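Local coordinates for hypothetical membrane spanning protein (Vibrio fischeri, PDB 4RCK) that is of unknown precise function but carries a von Willebrand factor type A domain of the BatA type that binds magnesium, within a membrane-spanning protein, at residues A[27-33]-A[45-50]; A[20-26]-A[65-71]; A[55-59]-A[85-89]; A[125-131]-A[153-159]. All blocks are in the same frame, centred on the assembly; numbering follows the deposited sequence.

Interaction 1: residues A[27-33]-A[45-50]. With MG (magnesium ion), chain C.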
loop_
_atom_site.group_PDB
_atom_site.type_symbol
_atom_site.label_atom_id
_atom_site.label_comp_id
_atom_site.label_asym_id
_atom_site.label_seq_id
_atom_site.Cartn_x
_atom_site.Cartn_y
_atom_site.Cartn_z
ATOM N N LEU A 27 23.920 -1.686 -12.218
ATOM C CA LEU A 27 23.943 -2.556 -13.392
ATOM C C LEU A 27 25.120 -2.250 -14.323
ATOM O O LEU A 27 25.166 -2.736 -15.458
ATOM C CB LEU A 27 22.631 -2.442 -14.173
ATOM C CG LEU A 27 21.434 -3.253 -13.673
ATOM C CD1 LEU A 27 20.341 -3.286 -14.731
ATOM C CD2 LEU A 27 21.847 -4.668 -13.283
ATOM N N SER A 28 26.072 -1.455 -13.838
ATOM C CA SER A 28 27.229 -1.060 -14.639
ATOM C C SER A 28 28.018 -2.273 -15.097
ATOM O O SER A 28 27.977 -3.325 -14.462
ATOM C CB SER A 28 28.144 -0.116 -13.856
ATOM O OG SER A 28 28.882 -0.813 -12.868
ATOM N N GLY A 29 28.744 -2.109 -16.198
ATOM C CA GLY A 29 29.458 -3.207 -16.826
ATOM C C GLY A 29 30.435 -3.936 -15.919
ATOM O O GLY A 29 30.776 -5.092 -16.177
ATOM N N SER A 30 30.880 -3.267 -14.857
ATOM C CA SER A 30 31.806 -3.862 -13.895
ATOM C C SER A 30 31.142 -4.960 -13.062
ATOM O O SER A 30 31.821 -5.740 -12.387
ATOM C CB SER A 30 32.392 -2.779 -12.977
ATOM O OG SER A 30 31.403 -1.860 -12.536
HETATM N N MSE A 31 29.814 -5.019 -13.124
HETATM C CA MSE A 31 29.046 -6.028 -12.401
HETATM C C MSE A 31 29.164 -7.408 -13.039
HETATM O O MSE A 31 28.684 -8.394 -12.482
HETATM C CB MSE A 31 27.568 -5.631 -12.329
HETATM C CG MSE A 31 27.268 -4.447 -11.425
HETATM SE SE MSE A 31 27.430 -4.882 -9.533
HETATM C CE MSE A 31 26.083 -6.291 -9.432
ATOM N N ALA A 32 29.788 -7.476 -14.210
ATOM C CA ALA A 32 29.942 -8.747 -14.914
ATOM C C ALA A 32 31.171 -9.501 -14.418
ATOM O O ALA A 32 31.397 -10.654 -14.786
ATOM C CB ALA A 32 30.030 -8.517 -16.416
ATOM N N GLU A 33 31.962 -8.836 -13.582
ATOM C CA GLU A 33 33.128 -9.451 -12.966
ATOM C C GLU A 33 32.722 -10.574 -12.022
ATOM O O GLU A 33 31.754 -10.451 -11.280
ATOM C CB GLU A 33 33.952 -8.401 -12.212
ATOM C CG GLU A 33 35.229 -8.939 -11.599
ATOM C CD GLU A 33 36.388 -8.945 -12.573
ATOM O OE1 GLU A 33 36.248 -8.373 -13.677
ATOM O OE2 GLU A 33 37.446 -9.509 -12.228
ATOM N N ASP A 45 29.608 -14.318 -11.274
ATOM C CA ASP A 45 29.638 -12.866 -11.442
ATOM C C ASP A 45 28.751 -12.144 -10.430
ATOM O O ASP A 45 27.870 -12.745 -9.812
ATOM C CB ASP A 45 29.232 -12.480 -12.866
ATOM C CG ASP A 45 27.857 -12.993 -13.240
ATOM O OD1 ASP A 45 26.860 -12.331 -12.883
ATOM O OD2 ASP A 45 27.772 -14.051 -13.899
ATOM N N ARG A 46 28.996 -10.845 -10.271
ATOM C CA ARG A 46 28.365 -10.051 -9.223
ATOM C C ARG A 46 26.849 -9.957 -9.367
ATOM O O ARG A 46 26.126 -10.094 -8.383
ATOM C CB ARG A 46 28.971 -8.645 -9.196
ATOM C CG ARG A 46 30.423 -8.606 -8.741
ATOM C CD ARG A 46 31.054 -7.246 -9.002
ATOM N NE ARG A 46 32.429 -7.176 -8.510
ATOM C CZ ARG A 46 33.267 -6.177 -8.768
ATOM N NH1 ARG A 46 34.499 -6.198 -8.276
ATOM N NH2 ARG A 46 32.877 -5.158 -9.523
ATOM N N LEU A 47 26.371 -9.727 -10.585
ATOM C CA LEU A 47 24.936 -9.587 -10.820
ATOM C C LEU A 47 24.187 -10.874 -10.491
ATOM O O LEU A 47 23.069 -10.837 -9.977
ATOM C CB LEU A 47 24.658 -9.178 -12.267
ATOM C CG LEU A 47 23.177 -9.022 -12.625
ATOM C CD1 LEU A 47 22.516 -7.981 -11.735
ATOM C CD2 LEU A 47 22.996 -8.671 -14.095
ATOM N N THR A 48 24.810 -12.012 -10.782
ATOM C CA THR A 48 24.201 -13.304 -10.491
ATOM C C THR A 48 24.022 -13.495 -8.990
ATOM O O THR A 48 22.955 -13.907 -8.532
ATOM C CB THR A 48 25.037 -14.469 -11.048
ATOM O OG1 THR A 48 25.251 -14.280 -12.451
ATOM C CG2 THR A 48 24.318 -15.788 -10.821
ATOM N N ALA A 49 25.071 -13.194 -8.231
ATOM C CA ALA A 49 25.023 -13.296 -6.778
ATOM C C ALA A 49 23.959 -12.365 -6.212
ATOM O O ALA A 49 23.216 -12.732 -5.303
ATOM C CB ALA A 49 26.382 -12.978 -6.177
ATOM N N VAL A 50 23.891 -11.160 -6.768
ATOM C CA VAL A 50 22.910 -10.167 -6.352
ATOM C C VAL A 50 21.488 -10.639 -6.622
ATOM O O VAL A 50 20.628 -10.558 -5.743
ATOM C CB VAL A 50 23.143 -8.828 -7.066
ATOM C CG1 VAL A 50 21.970 -7.887 -6.837
ATOM C CG2 VAL A 50 24.445 -8.210 -6.591
HETATM MG MG MG C . 31.091 0.265 -12.174
#
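Arg46 and Leu47 open the helix 46-60 against the carbonyls of residues 27-33, and two backbone N-H groups of its first turn find their acceptors there. Arg46 N donates to Glu33 O at 3.0 Å (137° at the hydrogen), and Leu47 N donates to Met31 O at 3.3 Å. The next amide is served by the N-cap instead. Asp45 OD1 accepts from Thr48 N at 3.0 Å and also from Thr48 OG1, the two donors arriving on the same face of the carboxylate. Three amides that have no preceding turn to bond to are thereby satisfied.

The long Arg46 side chain, extended from CG to NE, runs back beneath the 3-10 turn 29-32. Glu33 CB lies over the centre of one guanidinium face, and Ser30 O stands 3.1 Å from Arg46 NH2, obliquely placed. The firm polar partner is Asp35, which makes a salt bridge with NH1. Met31, bent at chi2 and chi3 (-72° and -60°), crosses the Arg46 side chain at about a right angle and brings CE to 3.8 Å from Val50 CG2; separately, Leu27 CD2 meets Leu47 CD1.

On the far side of the turn Ser30 OG binds magnesium at 2.2 Å, joined by Ser28 OG, while Ser30 OG is also hydrogen-bonded to Asp132 of the second subunit. Two serines spaced as Ser-x-Ser after Asp26 form the DxSxS loop of a metal ion-dependent adhesion site (MIDAS), the metal site found in many von Willebrand factor A domains.

Interaction 2: residues A[20-26]-A[65-71]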
loop_
_atom_site.group_PDB
_atom_site.type_symbol
_atom_site.label_atom_id
_atom_site.label_comp_id
_atom_site.label_asym_id
_atom_site.label_seq_id
_atom_site.Cartn_x
_atom_site.Cartn_y
_atom_site.Cartn_z
ATOM N N ASP A 20 7.640 0.912 3.276
ATOM C CA ASP A 20 7.953 1.180 1.874
ATOM C C ASP A 20 9.458 1.116 1.663
ATOM O O ASP A 20 10.199 1.921 2.221
ATOM C CB ASP A 20 7.423 2.549 1.439
ATOM C CG ASP A 20 5.942 2.530 1.134
ATOM O OD1 ASP A 20 5.382 1.426 0.968
ATOM O OD2 ASP A 20 5.340 3.622 1.047
HETATM N N MSE A 21 9.913 0.162 0.860
HETATM C CA MSE A 21 11.346 -0.020 0.669
HETATM C C MSE A 21 11.730 -0.017 -0.805
HETATM O O MSE A 21 11.215 -0.806 -1.596
HETATM C CB MSE A 21 11.807 -1.317 1.335
HETATM C CG MSE A 21 10.758 -1.956 2.230
HETATM SE SE MSE A 21 11.538 -2.813 3.791
HETATM C CE MSE A 21 13.032 -3.693 2.907
HETATM N N MSE A 22 12.639 0.884 -1.166
HETATM C CA MSE A 22 13.091 1.009 -2.545
HETATM C C MSE A 22 14.463 0.376 -2.732
HETATM O O MSE A 22 15.434 0.780 -2.092
HETATM C CB MSE A 22 13.137 2.477 -2.965
HETATM C CG MSE A 22 12.969 2.698 -4.456
HETATM SE SE MSE A 22 11.139 2.362 -5.014
HETATM C CE MSE A 22 10.241 3.311 -3.569
ATOM N N LEU A 23 14.536 -0.616 -3.612
ATOM C CA LEU A 23 15.801 -1.265 -3.924
ATOM C C LEU A 23 16.485 -0.563 -5.092
ATOM O O LEU A 23 15.887 -0.376 -6.151
ATOM C CB LEU A 23 15.584 -2.745 -4.242
ATOM C CG LEU A 23 14.917 -3.586 -3.152
ATOM C CD1 LEU A 23 14.761 -5.030 -3.604
ATOM C CD2 LEU A 23 15.701 -3.510 -1.849
ATOM N N VAL A 24 17.737 -0.171 -4.889
ATOM C CA VAL A 24 18.511 0.503 -5.926
ATOM C C VAL A 24 19.745 -0.324 -6.275
ATOM O O VAL A 24 20.626 -0.516 -5.439
ATOM C CB VAL A 24 18.938 1.913 -5.484
ATOM C CG1 VAL A 24 19.625 2.639 -6.624
ATOM C CG2 VAL A 24 17.733 2.701 -5.003
ATOM N N VAL A 25 19.807 -0.802 -7.515
ATOM C CA VAL A 25 20.824 -1.774 -7.903
ATOM C C VAL A 25 21.721 -1.318 -9.058
ATOM O O VAL A 25 21.251 -0.829 -10.085
ATOM C CB VAL A 25 20.167 -3.122 -8.276
ATOM C CG1 VAL A 25 21.144 -4.020 -9.021
ATOM C CG2 VAL A 25 19.650 -3.817 -7.025
ATOM N N ASP A 26 23.025 -1.492 -8.857
ATOM C CA ASP A 26 24.058 -1.179 -9.839
ATOM C C ASP A 26 24.066 -2.181 -10.991
ATOM O O ASP A 26 24.221 -3.382 -10.770
ATOM C CB ASP A 26 25.425 -1.166 -9.146
ATOM C CG ASP A 26 26.507 -0.494 -9.969
ATOM O OD1 ASP A 26 26.480 -0.586 -11.214
ATOM O OD2 ASP A 26 27.400 0.125 -9.356
ATOM N N ARG A 65 5.648 -2.778 0.888
ATOM C CA ARG A 65 5.747 -2.473 -0.536
ATOM C C ARG A 65 7.203 -2.381 -0.965
ATOM O O ARG A 65 8.042 -1.844 -0.243
ATOM C CB ARG A 65 5.027 -1.168 -0.875
ATOM C CG ARG A 65 3.551 -1.331 -1.161
ATOM C CD ARG A 65 2.946 -0.048 -1.694
ATOM N NE ARG A 65 3.174 1.076 -0.792
ATOM C CZ ARG A 65 2.916 2.342 -1.101
ATOM N NH1 ARG A 65 2.424 2.648 -2.293
ATOM N NH2 ARG A 65 3.155 3.303 -0.220
ATOM N N LEU A 66 7.497 -2.906 -2.148
ATOM C CA LEU A 66 8.857 -2.909 -2.665
ATOM C C LEU A 66 8.909 -2.390 -4.100
ATOM O O LEU A 66 8.004 -2.643 -4.897
ATOM C CB LEU A 66 9.449 -4.318 -2.584
ATOM C CG LEU A 66 9.826 -4.801 -1.182
ATOM C CD1 LEU A 66 9.948 -6.315 -1.136
ATOM C CD2 LEU A 66 11.126 -4.152 -0.738
ATOM N N GLY A 67 9.973 -1.657 -4.417
ATOM C CA GLY A 67 10.174 -1.117 -5.749
ATOM C C GLY A 67 11.614 -1.287 -6.196
ATOM O O GLY A 67 12.499 -1.508 -5.370
ATOM N N LEU A 68 11.855 -1.178 -7.499
ATOM C CA LEU A 68 13.181 -1.455 -8.046
ATOM C C LEU A 68 13.727 -0.329 -8.927
ATOM O O LEU A 68 13.121 0.041 -9.932
ATOM C CB LEU A 68 13.149 -2.763 -8.841
ATOM C CG LEU A 68 14.442 -3.223 -9.518
ATOM C CD1 LEU A 68 15.598 -3.249 -8.529
ATOM C CD2 LEU A 68 14.241 -4.595 -10.145
ATOM N N VAL A 69 14.883 0.202 -8.536
ATOM C CA VAL A 69 15.599 1.184 -9.343
ATOM C C VAL A 69 16.930 0.601 -9.805
ATOM O O VAL A 69 17.697 0.075 -9.002
ATOM C CB VAL A 69 15.860 2.493 -8.565
ATOM C CG1 VAL A 69 16.560 3.509 -9.455
ATOM C CG2 VAL A 69 14.559 3.061 -8.024
ATOM N N LEU A 70 17.194 0.683 -11.104
ATOM C CA LEU A 70 18.451 0.201 -11.666
ATOM C C LEU A 70 19.263 1.390 -12.156
ATOM O O LEU A 70 18.697 2.330 -12.720
ATOM C CB LEU A 70 18.190 -0.774 -12.814
ATOM C CG LEU A 70 17.210 -1.915 -12.534
ATOM C CD1 LEU A 70 16.796 -2.607 -13.826
ATOM C CD2 LEU A 70 17.819 -2.915 -11.564
ATOM N N PHE A 71 20.576 1.379 -11.947
ATOM C CA PHE A 71 21.365 2.493 -12.462
ATOM C C PHE A 71 22.663 2.098 -13.159
ATOM O O PHE A 71 23.146 0.966 -13.063
ATOM C CB PHE A 71 21.666 3.512 -11.347
ATOM C CG PHE A 71 22.518 2.982 -10.225
ATOM C CD1 PHE A 71 21.963 2.211 -9.220
ATOM C CD2 PHE A 71 23.864 3.299 -10.148
ATOM C CE1 PHE A 71 22.738 1.741 -8.176
ATOM C CE2 PHE A 71 24.645 2.833 -9.111
ATOM C CZ PHE A 71 24.083 2.051 -8.121
#
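Phe71 and Asp26 close a fully parallel ladder in which Asp20 to Asp26 pair in order with Arg65 to Phe71, the strand axes 23° apart. The Phe71 side chain leaves CB on the same face as Val24 and Asp26, and chi1 of 64° swings the ring back over the neighbouring strand. CD1 lies between Val25 O and Val24 CG1, 3.5 Å from the latter; CE1 lies by Asp26 N; CZ reaches 3.6 Å from Asp26 CB, and CE2 passes the Asp26 carboxylate, whose OD1 accepts from Ser28 N. Asp26 CA sits over the ring face, 3.8 Å from the Phe71 centroid, a CH-pi contact.

At the other end Asp20 and Arg65 lie side by side as a salt bridge. Their planes are 57° apart, which accords with the two bonds, Arg65 NE to Asp20 OD1 and NH2 to OD2, both being weak. Met22 SE rests 3.7 Å from Gly67 CA.

Helix 106-118 covers the face of Met22 and Val24, and helix 46-60 the face of Met21, Leu23 and Leu66. Strand 75-82 flanks residues 65-71 antiparallel, while beyond residues 20-25 the sheet continues, parallel, into a strand of the second subunit.

Interaction 3: residues A[55-59]-A[85-89]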
loop_
_atom_site.group_PDB
_atom_site.type_symbol
_atom_site.label_atom_id
_atom_site.label_comp_id
_atom_site.label_asym_id
_atom_site.label_seq_id
_atom_site.Cartn_x
_atom_site.Cartn_y
_atom_site.Cartn_z
ATOM N N SER A 55 16.682 -11.550 -4.331
ATOM C CA SER A 55 15.439 -12.279 -4.571
ATOM C C SER A 55 14.982 -13.015 -3.312
ATOM O O SER A 55 13.806 -12.966 -2.952
ATOM C CB SER A 55 15.604 -13.267 -5.729
ATOM O OG SER A 55 15.329 -14.593 -5.319
ATOM N N ASP A 56 15.918 -13.697 -2.658
ATOM C CA ASP A 56 15.652 -14.368 -1.389
ATOM C C ASP A 56 15.209 -13.371 -0.317
ATOM O O ASP A 56 14.305 -13.650 0.472
ATOM C CB ASP A 56 16.897 -15.122 -0.912
ATOM C CG ASP A 56 17.150 -16.398 -1.696
ATOM O OD1 ASP A 56 16.443 -16.644 -2.695
ATOM O OD2 ASP A 56 18.066 -17.155 -1.312
ATOM N N PHE A 57 15.864 -12.212 -0.297
ATOM C CA PHE A 57 15.523 -11.126 0.620
ATOM C C PHE A 57 14.073 -10.701 0.466
ATOM O O PHE A 57 13.372 -10.461 1.453
ATOM C CB PHE A 57 16.439 -9.924 0.379
ATOM C CG PHE A 57 16.000 -8.671 1.085
ATOM C CD1 PHE A 57 16.339 -8.459 2.410
ATOM C CD2 PHE A 57 15.257 -7.701 0.424
ATOM C CE1 PHE A 57 15.941 -7.312 3.065
ATOM C CE2 PHE A 57 14.855 -6.552 1.077
ATOM C CZ PHE A 57 15.200 -6.360 2.398
ATOM N N ILE A 58 13.654 -10.599 -0.792
ATOM C CA ILE A 58 12.308 -10.184 -1.164
ATOM C C ILE A 58 11.255 -11.144 -0.615
ATOM O O ILE A 58 10.231 -10.715 -0.075
ATOM C CB ILE A 58 12.178 -10.083 -2.700
ATOM C CG1 ILE A 58 13.079 -8.971 -3.245
ATOM C CG2 ILE A 58 10.764 -9.820 -3.100
ATOM C CD1 ILE A 58 12.935 -8.742 -4.737
ATOM N N ASP A 59 11.524 -12.441 -0.733
ATOM C CA ASP A 59 10.632 -13.465 -0.193
ATOM C C ASP A 59 10.431 -13.316 1.314
ATOM O O ASP A 59 9.379 -13.671 1.847
ATOM C CB ASP A 59 11.173 -14.870 -0.485
ATOM C CG ASP A 59 11.419 -15.113 -1.958
ATOM O OD1 ASP A 59 11.013 -14.262 -2.777
ATOM O OD2 ASP A 59 12.013 -16.159 -2.297
ATOM N N ARG A 85 5.508 -9.137 -4.556
ATOM C CA ARG A 85 6.956 -9.254 -4.568
ATOM C C ARG A 85 7.460 -10.034 -5.776
ATOM O O ARG A 85 8.533 -9.745 -6.313
ATOM C CB ARG A 85 7.428 -9.918 -3.285
ATOM C CG ARG A 85 7.413 -8.997 -2.084
ATOM C CD ARG A 85 6.319 -9.413 -1.150
ATOM N NE ARG A 85 6.348 -10.858 -0.982
ATOM C CZ ARG A 85 6.141 -11.480 0.170
ATOM N NH1 ARG A 85 5.880 -10.780 1.266
ATOM N NH2 ARG A 85 6.197 -12.804 0.223
ATOM N N ASN A 86 6.676 -11.029 -6.183
ATOM C CA ASN A 86 6.976 -11.855 -7.348
ATOM C C ASN A 86 7.378 -11.058 -8.586
ATOM O O ASN A 86 8.315 -11.431 -9.290
ATOM C CB ASN A 86 5.768 -12.729 -7.683
ATOM C CG ASN A 86 5.295 -13.546 -6.497
ATOM O OD1 ASN A 86 6.094 -13.968 -5.660
ATOM N ND2 ASN A 86 3.990 -13.773 -6.416
ATOM N N THR A 87 6.674 -9.960 -8.846
ATOM C CA THR A 87 6.956 -9.148 -10.028
ATOM C C THR A 87 8.290 -8.413 -9.886
ATOM O O THR A 87 8.986 -8.192 -10.874
ATOM C CB THR A 87 5.821 -8.128 -10.318
ATOM O OG1 THR A 87 5.966 -7.606 -11.645
ATOM C CG2 THR A 87 5.828 -6.979 -9.320
ATOM N N VAL A 88 8.660 -8.059 -8.658
ATOM C CA VAL A 88 9.925 -7.372 -8.426
ATOM C C VAL A 88 11.069 -8.369 -8.535
ATOM O O VAL A 88 12.171 -8.030 -8.969
ATOM C CB VAL A 88 9.974 -6.685 -7.046
ATOM C CG1 VAL A 88 11.129 -5.695 -6.990
ATOM C CG2 VAL A 88 8.662 -5.985 -6.754
ATOM N N ARG A 89 10.790 -9.607 -8.143
ATOM C CA ARG A 89 11.781 -10.675 -8.186
ATOM C C ARG A 89 12.064 -11.112 -9.620
ATOM O O ARG A 89 13.215 -11.334 -9.994
ATOM C CB ARG A 89 11.309 -11.874 -7.362
ATOM C CG ARG A 89 12.380 -12.927 -7.152
ATOM C CD ARG A 89 11.807 -14.337 -7.169
ATOM N NE ARG A 89 10.729 -14.519 -6.200
ATOM C CZ ARG A 89 9.500 -14.914 -6.517
ATOM N NH1 ARG A 89 9.192 -15.173 -7.781
ATOM N NH2 ARG A 89 8.582 -15.056 -5.572
#
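Ile58 and Arg85 pass alongside one another, pointing opposite ways, where two helices run antiparallel, their short segments 176° apart in direction and 9.7 Å between axes. Ile58 presents both branches. CG2, anti to the backbone N, lies alongside the first carbons of Arg85, 3.3 Å from its CB, whereas CD1 goes the other way, to 4.2 Å from Val88 CG1 and near the backbone N of Arg89. The Arg85 chain, bent at chi2 and chi3, folds its guanidinium back so that Ile58 O lies above one face, offset toward the rim.

Arg89 meets the partner helix twice. Its aliphatic part comes first, with CG 3.5 Å from Ser55 CB. Farther out the side chain crosses that of Asp59 at about a right angle, and the carboxylate and guanidinium planes stand 78° apart. Asp59 OD1 is nevertheless at the guanidinium edge, in its plane, where Arg89 NE points at it almost straight (167°); at 3.4 Å the salt bridge is weak. Asn86 of the same helix lies against the group, its CA over one guanidinium face and its OD1 accepting a weak bond from NH2.

Beneath this polar rim, Ile58 and Arg85 pack on Leu66, and Val88 on Leu68, Thr79 and Thr82. Helices 46-60 and 85-93 thus lie side by side on one face of the sheet, as part of one helical layer of the alpha-beta-alpha sandwich of a von Willebrand factor A domain.

Interaction 4: residues A[125-131]-A[153-159]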
loop_
_atom_site.group_PDB
_atom_site.type_symbol
_atom_site.label_atom_id
_atom_site.label_comp_id
_atom_site.label_asym_id
_atom_site.label_seq_id
_atom_site.Cartn_x
_atom_site.Cartn_y
_atom_site.Cartn_z
ATOM N N ARG A 125 -8.440 10.014 -1.675
ATOM C CA ARG A 125 -9.271 9.615 -0.548
ATOM C C ARG A 125 -10.721 9.394 -0.957
ATOM O O ARG A 125 -11.316 10.221 -1.647
ATOM C CB ARG A 125 -9.183 10.669 0.555
ATOM C CG ARG A 125 -7.778 10.844 1.104
ATOM C CD ARG A 125 -7.642 12.129 1.899
ATOM N NE ARG A 125 -6.390 12.169 2.646
ATOM C CZ ARG A 125 -5.962 13.223 3.334
ATOM N NH1 ARG A 125 -6.684 14.335 3.365
ATOM N NH2 ARG A 125 -4.810 13.167 3.987
ATOM N N THR A 126 -11.286 8.272 -0.523
ATOM C CA THR A 126 -12.648 7.910 -0.892
ATOM C C THR A 126 -13.423 7.337 0.292
ATOM O O THR A 126 -12.965 6.411 0.956
ATOM C CB THR A 126 -12.660 6.883 -2.039
ATOM O OG1 THR A 126 -11.940 7.411 -3.160
ATOM C CG2 THR A 126 -14.086 6.565 -2.458
ATOM N N ILE A 127 -14.601 7.897 0.555
ATOM C CA ILE A 127 -15.470 7.383 1.607
ATOM C C ILE A 127 -16.700 6.717 1.002
ATOM O O ILE A 127 -17.314 7.255 0.084
ATOM C CB ILE A 127 -15.923 8.499 2.575
ATOM C CG1 ILE A 127 -14.722 9.297 3.084
ATOM C CG2 ILE A 127 -16.711 7.912 3.740
ATOM C CD1 ILE A 127 -15.098 10.438 4.007
ATOM N N ILE A 128 -17.052 5.541 1.507
ATOM C CA ILE A 128 -18.290 4.890 1.099
ATOM C C ILE A 128 -19.220 4.738 2.295
ATOM O O ILE A 128 -18.979 3.922 3.184
ATOM C CB ILE A 128 -18.037 3.512 0.467
ATOM C CG1 ILE A 128 -17.021 3.629 -0.670
ATOM C CG2 ILE A 128 -19.343 2.916 -0.041
ATOM C CD1 ILE A 128 -16.690 2.313 -1.328
ATOM N N LEU A 129 -20.279 5.539 2.310
ATOM C CA LEU A 129 -21.254 5.516 3.390
ATOM C C LEU A 129 -22.577 4.931 2.925
ATOM O O LEU A 129 -23.091 5.302 1.870
ATOM C CB LEU A 129 -21.477 6.928 3.939
ATOM C CG LEU A 129 -22.811 7.235 4.626
ATOM C CD1 LEU A 129 -22.780 6.824 6.089
ATOM C CD2 LEU A 129 -23.164 8.711 4.479
ATOM N N LEU A 130 -23.119 4.006 3.711
ATOM C CA LEU A 130 -24.471 3.516 3.472
ATOM C C LEU A 130 -25.297 3.622 4.751
ATOM O O LEU A 130 -24.767 3.482 5.855
ATOM C CB LEU A 130 -24.460 2.077 2.950
ATOM C CG LEU A 130 -24.432 0.946 3.974
ATOM C CD1 LEU A 130 -25.286 -0.194 3.475
ATOM C CD2 LEU A 130 -23.010 0.481 4.218
ATOM N N SER A 131 -26.591 3.885 4.589
ATOM C CA SER A 131 -27.492 4.103 5.714
ATOM C C SER A 131 -28.928 3.791 5.310
ATOM O O SER A 131 -29.291 3.911 4.144
ATOM C CB SER A 131 -27.382 5.544 6.225
ATOM O OG SER A 131 -28.259 5.775 7.316
ATOM N N HIS A 153 -10.167 16.683 0.660
ATOM C CA HIS A 153 -10.058 16.029 -0.646
ATOM C C HIS A 153 -10.622 14.612 -0.669
ATOM O O HIS A 153 -10.119 13.754 -1.392
ATOM C CB HIS A 153 -8.598 16.000 -1.105
ATOM C CG HIS A 153 -7.915 17.327 -1.010
ATOM N ND1 HIS A 153 -8.343 18.433 -1.708
ATOM C CD2 HIS A 153 -6.836 17.725 -0.295
ATOM C CE1 HIS A 153 -7.556 19.458 -1.429
ATOM N NE2 HIS A 153 -6.634 19.054 -0.576
ATOM N N ALA A 154 -11.667 14.371 0.114
ATOM C CA ALA A 154 -12.298 13.058 0.127
ATOM C C ALA A 154 -13.574 13.048 -0.707
ATOM O O ALA A 154 -14.468 13.871 -0.508
ATOM C CB ALA A 154 -12.593 12.622 1.553
ATOM N N LYS A 155 -13.644 12.114 -1.649
ATOM C CA LYS A 155 -14.851 11.907 -2.437
ATOM C C LYS A 155 -15.703 10.844 -1.755
ATOM O O LYS A 155 -15.306 9.680 -1.684
ATOM C CB LYS A 155 -14.495 11.490 -3.869
ATOM C CG LYS A 155 -15.681 11.383 -4.816
ATOM C CD LYS A 155 -15.272 10.825 -6.177
ATOM C CE LYS A 155 -14.476 11.834 -6.995
ATOM N NZ LYS A 155 -14.051 11.264 -8.308
ATOM N N ILE A 156 -16.862 11.238 -1.235
ATOM C CA ILE A 156 -17.710 10.286 -0.522
ATOM C C ILE A 156 -18.933 9.866 -1.344
ATOM O O ILE A 156 -19.736 10.693 -1.787
ATOM C CB ILE A 156 -18.160 10.845 0.867
ATOM C CG1 ILE A 156 -19.594 10.438 1.211
ATOM C CG2 ILE A 156 -18.005 12.340 0.938
ATOM C CD1 ILE A 156 -19.695 9.115 1.901
ATOM N N TYR A 157 -19.033 8.558 -1.566
ATOM C CA TYR A 157 -20.184 7.948 -2.215
ATOM C C TYR A 157 -21.204 7.530 -1.164
ATOM O O TYR A 157 -20.845 6.947 -0.141
ATOM C CB TYR A 157 -19.764 6.732 -3.044
ATOM C CG TYR A 157 -18.854 7.044 -4.211
ATOM C CD1 TYR A 157 -19.371 7.509 -5.411
ATOM C CD2 TYR A 157 -17.482 6.855 -4.119
ATOM C CE1 TYR A 157 -18.548 7.791 -6.484
ATOM C CE2 TYR A 157 -16.649 7.132 -5.188
ATOM C CZ TYR A 157 -17.188 7.600 -6.368
ATOM O OH TYR A 157 -16.366 7.879 -7.437
ATOM N N THR A 158 -22.474 7.821 -1.419
ATOM C CA THR A 158 -23.528 7.494 -0.468
ATOM C C THR A 158 -24.465 6.424 -1.026
ATOM O O THR A 158 -24.804 6.438 -2.208
ATOM C CB THR A 158 -24.338 8.746 -0.087
ATOM O OG1 THR A 158 -25.037 9.233 -1.239
ATOM C CG2 THR A 158 -23.414 9.837 0.431
ATOM N N VAL A 159 -24.872 5.491 -0.170
ATOM C CA VAL A 159 -25.744 4.397 -0.587
ATOM C C VAL A 159 -26.978 4.282 0.302
ATOM O O VAL A 159 -26.879 3.906 1.469
ATOM C CB VAL A 159 -25.002 3.042 -0.574
ATOM C CG1 VAL A 159 -25.902 1.937 -1.103
ATOM C CG2 VAL A 159 -23.720 3.125 -1.388
#
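The Tyr157 ring takes Thr126 CG2 at its edge, in the ring plane, with 3.8 Å from that methyl to Tyr157 CE2. The strands that carry them are the two arms of a beta-alpha-beta unit, joined by helix 142-151, and His153, with positive phi, is the C-prime residue of the Schellman motif that ends this helix. The Tyr157 and Thr126 side chains cross obliquely on the face of the sheet that helix 205-218 covers through Ile215 and Tyr212. Their polar ends converge on one carboxylate: Thr126 OG1 is hydrogen-bonded to Glu219 OE1 and Tyr157 OH to Glu219 OE2.

On the other face Ile127 and Ile156 cross, CB to CB 3.7 Å, and Ile156 CD1 reaches 3.5 Å from Leu129 CB; helix 185-195 covers Ile156 and Thr158 there. Beyond residues 125-129 the ladder goes on, parallel, into a strand of the second subunit.

Six backbone bonds hold the pair, whose strand axes are 20° apart; among them Val159 N meets Leu129 O at 2.7 Å. The last rung is Ser131 N to Val159 O at 3.1 Å, and just beyond it Ser131 OG is hydrogen-bonded to Asp26 OD2 of the second subunit.

In the fold
Interactions 1, 2 and 3 form one cluster. Interaction 1 falls between the two strands of interaction 2 along the chain, and interactions 1 and 3 share helix 46-60, their centres 18 Å apart. Interactions 2 and 3 alternate in sequence, with centres 11 Å apart, and pack through Leu66 and Val88. Interaction 4 comes later, on the opposite side of the chain's centre, about 34 Å from interaction 2 between centres. One chain carries two separate three-stranded sheets, and each continues in the second subunit: strands 19-26 and 124-131 pair between chains. This is consistent with a domain-swapped dimer in which each complete A domain, with its magnesium site, combines halves of both chains.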